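Local structure of polyprenyl synthetase (Nonlabens dokdonensis, 6KD7) at residues N130-F133 against S134-A137. The protein probably makes geranylgeranyl pyrophosphate by magnesium-dependent prenyl transfer. Sequence-based numbering, arbitrary orientation.
Sequences NKVF and SRTA
Val132 O is shared by two donors of Thr136, four residues on in helix 123-150: the backbone N at 3.0 Å and the hydroxyl OG1 at 2.7 Å, arriving from opposite faces of the carbonyl plane. With chi1 at -60°, OG1 stands beside its own backbone N and is folded back over the preceding turn, where it gives its proton to the carbonyl. Further i to i+4 backbone bonds continue the helix; Ala137 N closes on Phe133 O at 2.7 Å, and Ser134 N on Asn130 O at 2.9 Å.

On the partly exposed side the contact is cationic. Lys131 NZ and Arg135 NH1 lie 3.7 Å apart, and one water accepts from both, sitting at the guanidinium edge in its plane, 2.7 Å from NH1. A bend at chi3 (61°) turns the Arg135 chain back over Val132, whose CA lies against one face of the guanidinium and whose CG2 is 3.8 Å from NH2.

Buried side chains join the helix to its neighbours in the largely helical prenyl synthase fold. Val132 and Thr136, side by side, meet helix 158-183; Phe133 packs edge-to-face with Phe71, Tyr115 and Phe118, and Ser134 OG hydrogen-bonds Tyr115 OH. Across the subunit interface, Ala137 touches Ile112 of the second subunit.

A valine in place of Thr136 would probably cost Val132 O its hydroxyl donor, and with it the side-chain-to-backbone bond between successive turns. The chemistry thus divides: the threonine satisfies its own hydroxyl within the helix, as buried threonines commonly do, while water probably eases the repulsion of the two cations.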
# COMPACT_ATOMS: atom_id res chain seq x y z
N ASN A 130 18.58 40.20 13.25
CA ASN A 130 18.67 39.26 12.11
C ASN A 130 19.84 38.33 12.36
O ASN A 130 19.71 37.11 12.22
CB ASN A 130 18.83 39.92 10.75
CG ASN A 130 17.50 40.28 10.20
OD1 ASN A 130 16.98 41.37 10.49
ND2 ASN A 130 16.94 39.39 9.38
N LYS A 131 20.96 38.88 12.78
CA LYS A 131 22.18 38.07 12.98
C LYS A 131 22.02 36.99 14.06
O LYS A 131 22.32 35.86 13.77
CB LYS A 131 23.35 38.99 13.32
CG LYS A 131 24.73 38.36 13.18
CD LYS A 131 25.78 39.37 12.87
CE LYS A 131 27.16 38.77 12.72
NZ LYS A 131 27.47 37.85 13.84
N VAL A 132 21.47 37.32 15.23
CA VAL A 132 21.40 36.28 16.29
C VAL A 132 20.24 35.31 15.93
O VAL A 132 20.38 34.09 16.19
CB VAL A 132 21.25 36.86 17.71
CG1 VAL A 132 19.94 37.62 17.86
CG2 VAL A 132 21.38 35.75 18.75
N PHE A 133 19.20 35.81 15.27
CA PHE A 133 18.01 35.03 14.86
C PHE A 133 18.43 33.94 13.86
O PHE A 133 18.15 32.75 14.11
CB PHE A 133 16.95 35.93 14.26
CG PHE A 133 15.70 35.22 13.82
CD1 PHE A 133 14.79 34.72 14.74
CD2 PHE A 133 15.42 35.07 12.47
CE1 PHE A 133 13.61 34.12 14.32
CE2 PHE A 133 14.30 34.39 12.04
CZ PHE A 133 13.38 33.95 12.97
N SER A 134 19.14 34.33 12.81
CA SER A 134 19.63 33.44 11.73
C SER A 134 20.61 32.43 12.29
O SER A 134 20.52 31.27 11.94
CB SER A 134 20.22 34.22 10.58
OG SER A 134 19.20 34.96 9.91
N ARG A 135 21.52 32.82 13.15
CA ARG A 135 22.49 31.87 13.71
C ARG A 135 21.70 30.82 14.52
O ARG A 135 22.05 29.63 14.47
CB ARG A 135 23.50 32.60 14.58
CG ARG A 135 24.54 31.67 15.22
CD ARG A 135 25.74 32.38 15.87
NE ARG A 135 25.41 33.30 16.97
CZ ARG A 135 25.34 34.64 16.90
NH1 ARG A 135 25.56 35.31 15.78
NH2 ARG A 135 25.03 35.33 17.98
N THR A 136 20.73 31.29 15.32
CA THR A 136 19.86 30.44 16.15
C THR A 136 19.05 29.51 15.22
O THR A 136 19.04 28.32 15.48
CB THR A 136 18.98 31.30 17.08
OG1 THR A 136 19.92 32.03 17.89
CG2 THR A 136 18.03 30.47 17.91
N ALA A 137 18.45 30.02 14.16
CA ALA A 137 17.58 29.21 13.30
C ALA A 137 18.42 28.07 12.68
O ALA A 137 18.00 26.92 12.70
CB ALA A 137 16.94 30.09 12.27
O HOH W 1 26.11 34.94 13.20